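Tryptophane-5-halogenase (Microbispora sp. ATCC PTA-5024, PDB 5UAO) probably catalyses the flavin-dependent chlorination, at position 5, of a tryptophan residue of the lanthipeptide NAI-107 during its biosynthesis. Local coordinates at residues A[396-408]-A[460-474]. Numbering follows the deposited sequence.
Sequences AIRWFLSIHYRFN and YGLEGVDTLLLGQEV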
loop_
_atom_site.group_PDB
_atom_site.type_symbol
_atom_site.label_atom_id
_atom_site.label_comp_id
_atom_site.label_asym_id
_atom_site.label_seq_id
_atom_site.Cartn_x
_atom_site.Cartn_y
_atom_site.Cartn_z
ATOM N N ALA A 396 1.925 11.753 -3.907
ATOM C CA ALA A 396 0.862 11.166 -4.696
ATOM C C ALA A 396 -0.228 12.228 -5.058
ATOM O O ALA A 396 -0.777 12.170 -6.163
ATOM C CB ALA A 396 0.243 9.942 -4.005
ATOM N N ILE A 397 -0.604 13.081 -4.098
ATOM C CA ILE A 397 -1.544 14.150 -4.338
ATOM C C ILE A 397 -0.982 15.057 -5.398
ATOM O O ILE A 397 -1.705 15.487 -6.276
ATOM C CB ILE A 397 -1.882 14.881 -3.072
ATOM C CG1 ILE A 397 -2.782 13.995 -2.226
ATOM C CG2 ILE A 397 -2.583 16.178 -3.336
ATOM C CD1 ILE A 397 -2.819 14.386 -0.779
ATOM N N ARG A 398 0.319 15.319 -5.341
ATOM C CA ARG A 398 0.927 16.202 -6.315
ATOM C C ARG A 398 0.721 15.679 -7.743
ATOM O O ARG A 398 0.303 16.414 -8.634
ATOM C CB ARG A 398 2.419 16.433 -5.977
ATOM C CG ARG A 398 3.186 17.192 -7.034
ATOM C CD ARG A 398 4.072 16.292 -7.819
ATOM N NE ARG A 398 4.926 17.022 -8.758
ATOM C CZ ARG A 398 6.208 17.339 -8.576
ATOM N NH1 ARG A 398 6.889 16.937 -7.528
ATOM N NH2 ARG A 398 6.849 18.018 -9.535
ATOM N N TRP A 399 1.084 14.437 -7.963
ATOM C CA TRP A 399 0.943 13.824 -9.273
ATOM C C TRP A 399 -0.496 13.712 -9.710
ATOM O O TRP A 399 -0.787 13.928 -10.852
ATOM C CB TRP A 399 1.616 12.457 -9.355
ATOM C CG TRP A 399 3.061 12.534 -9.082
ATOM C CD1 TRP A 399 3.702 11.965 -8.038
ATOM C CD2 TRP A 399 4.043 13.294 -9.796
ATOM N NE1 TRP A 399 5.034 12.263 -8.085
ATOM C CE2 TRP A 399 5.265 13.141 -9.102
ATOM C CE3 TRP A 399 3.996 14.136 -10.915
ATOM C CZ2 TRP A 399 6.461 13.723 -9.528
ATOM C CZ3 TRP A 399 5.164 14.738 -11.325
ATOM C CH2 TRP A 399 6.402 14.512 -10.630
ATOM N N PHE A 400 -1.428 13.484 -8.794
ATOM C CA PHE A 400 -2.846 13.534 -9.182
ATOM C C PHE A 400 -3.280 14.932 -9.632
ATOM O O PHE A 400 -3.990 15.070 -10.615
ATOM C CB PHE A 400 -3.685 13.075 -7.952
ATOM C CG PHE A 400 -5.186 13.120 -8.150
ATOM C CD1 PHE A 400 -5.775 12.648 -9.311
ATOM C CD2 PHE A 400 -6.012 13.562 -7.132
ATOM C CE1 PHE A 400 -7.156 12.628 -9.462
ATOM C CE2 PHE A 400 -7.395 13.553 -7.264
ATOM C CZ PHE A 400 -7.961 13.077 -8.423
ATOM N N LEU A 401 -2.897 15.976 -8.906
ATOM C CA LEU A 401 -3.198 17.308 -9.344
ATOM C C LEU A 401 -2.540 17.606 -10.689
ATOM O O LEU A 401 -3.115 18.369 -11.491
ATOM C CB LEU A 401 -2.772 18.385 -8.351
ATOM C CG LEU A 401 -3.551 18.338 -7.016
ATOM C CD1 LEU A 401 -3.050 19.430 -6.074
ATOM C CD2 LEU A 401 -4.997 18.602 -7.298
ATOM N N SER A 402 -1.329 17.083 -10.900
ATOM C CA SER A 402 -0.603 17.360 -12.167
ATOM C C SER A 402 -1.463 16.997 -13.415
ATOM O O SER A 402 -1.428 17.691 -14.417
ATOM C CB SER A 402 0.760 16.609 -12.196
ATOM O OG SER A 402 0.740 15.218 -12.608
ATOM N N ILE A 403 -2.226 15.914 -13.345
ATOM C CA ILE A 403 -3.035 15.502 -14.493
ATOM C C ILE A 403 -4.281 16.351 -14.657
ATOM O O ILE A 403 -4.914 16.237 -15.700
ATOM C CB ILE A 403 -3.345 13.986 -14.506
ATOM C CG1 ILE A 403 -4.252 13.587 -13.347
ATOM C CG2 ILE A 403 -2.077 13.221 -14.426
ATOM C CD1 ILE A 403 -5.361 12.709 -13.741
ATOM N N HIS A 404 -4.677 17.159 -13.644
ATOM C CA HIS A 404 -5.779 18.130 -13.834
ATOM C C HIS A 404 -5.313 19.254 -14.775
ATOM O O HIS A 404 -6.111 19.885 -15.478
ATOM C CB HIS A 404 -6.211 18.794 -12.548
ATOM C CG HIS A 404 -6.794 17.871 -11.514
ATOM N ND1 HIS A 404 -6.155 16.753 -11.046
ATOM C CD2 HIS A 404 -7.950 17.944 -10.824
ATOM C CE1 HIS A 404 -6.888 16.171 -10.104
ATOM N NE2 HIS A 404 -7.968 16.897 -9.930
ATOM N N TYR A 405 -4.000 19.534 -14.771
ATOM C CA TYR A 405 -3.431 20.595 -15.573
ATOM C C TYR A 405 -2.978 20.188 -16.952
ATOM O O TYR A 405 -3.312 20.865 -17.933
ATOM C CB TYR A 405 -2.261 21.298 -14.841
ATOM C CG TYR A 405 -2.738 22.377 -13.878
ATOM C CD1 TYR A 405 -3.083 23.639 -14.339
ATOM C CD2 TYR A 405 -2.920 22.091 -12.513
ATOM C CE1 TYR A 405 -3.536 24.587 -13.485
ATOM C CE2 TYR A 405 -3.354 23.033 -11.647
ATOM C CZ TYR A 405 -3.670 24.273 -12.153
ATOM O OH TYR A 405 -4.117 25.195 -11.343
ATOM N N ARG A 406 -2.280 19.053 -17.054
ATOM C CA ARG A 406 -1.678 18.600 -18.308
ATOM C C ARG A 406 -2.731 18.364 -19.389
ATOM O O ARG A 406 -2.423 18.500 -20.583
ATOM C CB ARG A 406 -0.966 17.274 -18.045
ATOM C CG ARG A 406 -0.234 16.677 -19.231
ATOM C CD ARG A 406 1.036 17.438 -19.453
ATOM N NE ARG A 406 1.605 17.172 -20.752
ATOM C CZ ARG A 406 2.921 17.117 -20.998
ATOM N NH1 ARG A 406 3.818 17.267 -20.032
ATOM N NH2 ARG A 406 3.352 16.880 -22.215
ATOM N N PHE A 407 -3.954 17.951 -19.004
ATOM C CA PHE A 407 -4.914 17.455 -19.993
ATOM C C PHE A 407 -6.188 18.327 -20.133
ATOM O O PHE A 407 -7.224 17.852 -20.658
ATOM C CB PHE A 407 -5.294 16.022 -19.676
ATOM C CG PHE A 407 -4.129 15.076 -19.657
ATOM C CD1 PHE A 407 -3.424 14.810 -20.823
ATOM C CD2 PHE A 407 -3.729 14.465 -18.491
ATOM C CE1 PHE A 407 -2.376 13.913 -20.827
ATOM C CE2 PHE A 407 -2.648 13.623 -18.455
ATOM C CZ PHE A 407 -1.981 13.312 -19.651
ATOM N N ASN A 408 -6.105 19.581 -19.650
ATOM C CA ASN A 408 -7.256 20.449 -19.700
ATOM C C ASN A 408 -7.318 21.205 -21.025
ATOM O O ASN A 408 -6.789 22.312 -21.172
ATOM C CB ASN A 408 -7.301 21.418 -18.474
ATOM C CG ASN A 408 -8.607 22.228 -18.437
ATOM O OD1 ASN A 408 -9.416 22.084 -19.340
ATOM N ND2 ASN A 408 -8.750 23.118 -17.464
ATOM N N TYR A 460 -8.259 9.444 -2.745
ATOM C CA TYR A 460 -8.937 9.768 -4.022
ATOM C C TYR A 460 -9.009 8.523 -4.917
ATOM O O TYR A 460 -9.976 8.342 -5.660
ATOM C CB TYR A 460 -8.194 10.948 -4.719
ATOM C CG TYR A 460 -8.203 12.206 -3.893
ATOM C CD1 TYR A 460 -9.266 13.109 -3.949
ATOM C CD2 TYR A 460 -7.135 12.500 -3.019
ATOM C CE1 TYR A 460 -9.291 14.251 -3.115
ATOM C CE2 TYR A 460 -7.142 13.614 -2.220
ATOM C CZ TYR A 460 -8.237 14.475 -2.238
ATOM O OH TYR A 460 -8.188 15.605 -1.464
ATOM N N GLY A 461 -7.931 7.736 -4.911
ATOM C CA GLY A 461 -7.923 6.379 -5.457
ATOM C C GLY A 461 -7.891 6.361 -6.964
ATOM O O GLY A 461 -7.851 7.419 -7.631
ATOM N N LEU A 462 -7.898 5.147 -7.506
ATOM C CA LEU A 462 -7.926 4.937 -8.915
ATOM C C LEU A 462 -9.171 5.535 -9.522
ATOM O O LEU A 462 -9.123 6.008 -10.663
ATOM C CB LEU A 462 -7.939 3.451 -9.267
ATOM C CG LEU A 462 -6.615 2.772 -9.168
ATOM C CD1 LEU A 462 -6.864 1.327 -9.522
ATOM C CD2 LEU A 462 -5.597 3.441 -10.103
ATOM N N GLU A 463 -10.281 5.488 -8.787
ATOM C CA GLU A 463 -11.545 6.063 -9.280
ATOM C C GLU A 463 -11.397 7.571 -9.555
ATOM O O GLU A 463 -11.929 8.100 -10.511
ATOM C CB GLU A 463 -12.758 5.716 -8.343
ATOM C CG GLU A 463 -12.736 6.201 -6.899
ATOM C CD GLU A 463 -11.889 5.341 -5.918
ATOM O OE1 GLU A 463 -11.157 4.444 -6.379
ATOM O OE2 GLU A 463 -11.930 5.576 -4.671
ATOM N N GLY A 464 -10.634 8.272 -8.736
ATOM C CA GLY A 464 -10.451 9.682 -8.944
ATOM C C GLY A 464 -9.605 9.944 -10.177
ATOM O O GLY A 464 -9.888 10.851 -10.977
ATOM N N VAL A 465 -8.562 9.152 -10.332
ATOM C CA VAL A 465 -7.689 9.259 -11.542
ATOM C C VAL A 465 -8.504 8.956 -12.811
ATOM O O VAL A 465 -8.460 9.726 -13.789
ATOM C CB VAL A 465 -6.477 8.310 -11.462
ATOM C CG1 VAL A 465 -5.642 8.374 -12.754
ATOM C CG2 VAL A 465 -5.601 8.706 -10.249
ATOM N N ASP A 466 -9.264 7.876 -12.794
ATOM C CA ASP A 466 -10.128 7.531 -13.931
ATOM C C ASP A 466 -11.115 8.680 -14.269
ATOM O O ASP A 466 -11.332 9.001 -15.426
ATOM C CB ASP A 466 -10.931 6.300 -13.598
ATOM C CG ASP A 466 -10.172 4.946 -13.871
ATOM O OD1 ASP A 466 -9.229 4.809 -14.723
ATOM O OD2 ASP A 466 -10.629 3.969 -13.241
ATOM N N THR A 467 -11.696 9.309 -13.263
ATOM C CA THR A 467 -12.739 10.289 -13.537
ATOM C C THR A 467 -12.135 11.509 -14.195
ATOM O O THR A 467 -12.685 12.009 -15.160
ATOM C CB THR A 467 -13.528 10.661 -12.264
ATOM O OG1 THR A 467 -14.093 9.483 -11.712
ATOM C CG2 THR A 467 -14.608 11.682 -12.530
ATOM N N LEU A 468 -10.987 11.956 -13.700
ATOM C CA LEU A 468 -10.316 13.119 -14.221
ATOM C C LEU A 468 -9.843 12.872 -15.630
ATOM O O LEU A 468 -9.998 13.730 -16.477
ATOM C CB LEU A 468 -9.108 13.578 -13.343
ATOM C CG LEU A 468 -9.526 14.665 -12.377
ATOM C CD1 LEU A 468 -9.936 15.993 -13.062
ATOM C CD2 LEU A 468 -10.664 14.193 -11.508
ATOM N N LEU A 469 -9.330 11.679 -15.902
ATOM C CA LEU A 469 -8.755 11.421 -17.222
ATOM C C LEU A 469 -9.892 11.223 -18.308
ATOM O O LEU A 469 -9.875 11.811 -19.377
ATOM C CB LEU A 469 -7.830 10.210 -17.120
ATOM C CG LEU A 469 -6.498 10.401 -16.388
ATOM C CD1 LEU A 469 -5.786 9.030 -16.389
ATOM C CD2 LEU A 469 -5.658 11.349 -17.167
ATOM N N LEU A 470 -10.938 10.519 -17.943
ATOM C CA LEU A 470 -12.057 10.301 -18.874
ATOM C C LEU A 470 -12.879 11.580 -18.999
ATOM O O LEU A 470 -13.395 11.928 -20.080
ATOM C CB LEU A 470 -12.935 9.139 -18.345
ATOM C CG LEU A 470 -12.296 7.751 -18.395
ATOM C CD1 LEU A 470 -13.126 6.900 -17.497
ATOM C CD2 LEU A 470 -12.230 7.199 -19.804
ATOM N N GLY A 471 -13.003 12.312 -17.898
ATOM C CA GLY A 471 -13.693 13.633 -17.976
ATOM C C GLY A 471 -13.064 14.582 -18.935
ATOM O O GLY A 471 -13.738 15.376 -19.620
ATOM N N GLN A 472 -11.750 14.545 -18.967
ATOM C CA GLN A 472 -10.944 15.389 -19.849
ATOM C C GLN A 472 -10.650 14.773 -21.236
ATOM O O GLN A 472 -9.875 15.365 -22.019
ATOM C CB GLN A 472 -9.616 15.729 -19.130
ATOM C CG GLN A 472 -9.735 16.743 -18.017
ATOM C CD GLN A 472 -8.389 16.916 -17.298
ATOM O OE1 GLN A 472 -7.841 15.990 -16.665
ATOM N NE2 GLN A 472 -7.852 18.049 -17.428
ATOM N N GLU A 473 -11.308 13.644 -21.557
ATOM C CA GLU A 473 -11.258 12.975 -22.905
ATOM C C GLU A 473 -9.846 12.687 -23.316
ATOM O O GLU A 473 -9.462 12.910 -24.439
ATOM C CB GLU A 473 -11.927 13.815 -23.987
ATOM C CG GLU A 473 -13.380 14.140 -23.693
ATOM C CD GLU A 473 -14.072 14.847 -24.842
ATOM O OE1 GLU A 473 -13.899 16.083 -24.977
ATOM O OE2 GLU A 473 -14.765 14.167 -25.620
ATOM N N VAL A 474 -9.069 12.189 -22.384
ATOM C CA VAL A 474 -7.695 11.722 -22.642
ATOM C C VAL A 474 -7.800 10.387 -23.438
ATOM O O VAL A 474 -8.496 9.468 -22.998
ATOM C CB VAL A 474 -6.975 11.502 -21.300
ATOM C CG1 VAL A 474 -5.730 10.682 -21.473
ATOM C CG2 VAL A 474 -6.663 12.870 -20.669
HETATM O O HOH W 1 -9.718 18.209 -22.400
HETATM O O HOH W 2 -6.956 16.039 -23.144
#
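The axes of segments 396-406 and 461-471 come within 9.9 Å and diverge by 10°, so the helices run side by side in the same direction, F400 beside V465 and H404 beside L468. F400 has CG anti to its own N (chi1 177°), which carries the ring across to Y460 and G464. There its CE1 edge lies 3.6 Å from G464 O, and CE2 meets Y460 CG at 3.7 Å. The two aromatic planes are inclined at 39°. One turn on, I403 CD1 reaches L469 CG at 3.7 Å and also touches L468 CB. The imidazole of H404 is sandwiched between L468 CG, in a CH-pi contact 3.8 Å from the ring centroid, and L401 CD2 on the opposite face. Its ND1 donates to F400 O at 2.8 Å. NE2 is hydrogen-bonded to E355 OE2, and E355 O accepts from Y460 OH. With an alanine here, E355 OE2 would probably lose this partner and a gap would open beside L468. V474 CG2 sits over one face of F407, 3.5 Å from its CG. The Q472 side chain is buried against the F407 backbone. Two waters each link F407 O to Q472 O. F407 and L469 also pack on L432 of helix 429-437, and the Y460 side chain is about 8 Å from FAD. The contact is thus largely apolar, with water joining the backbones at its C-terminal end and H404 tying the packing to E355.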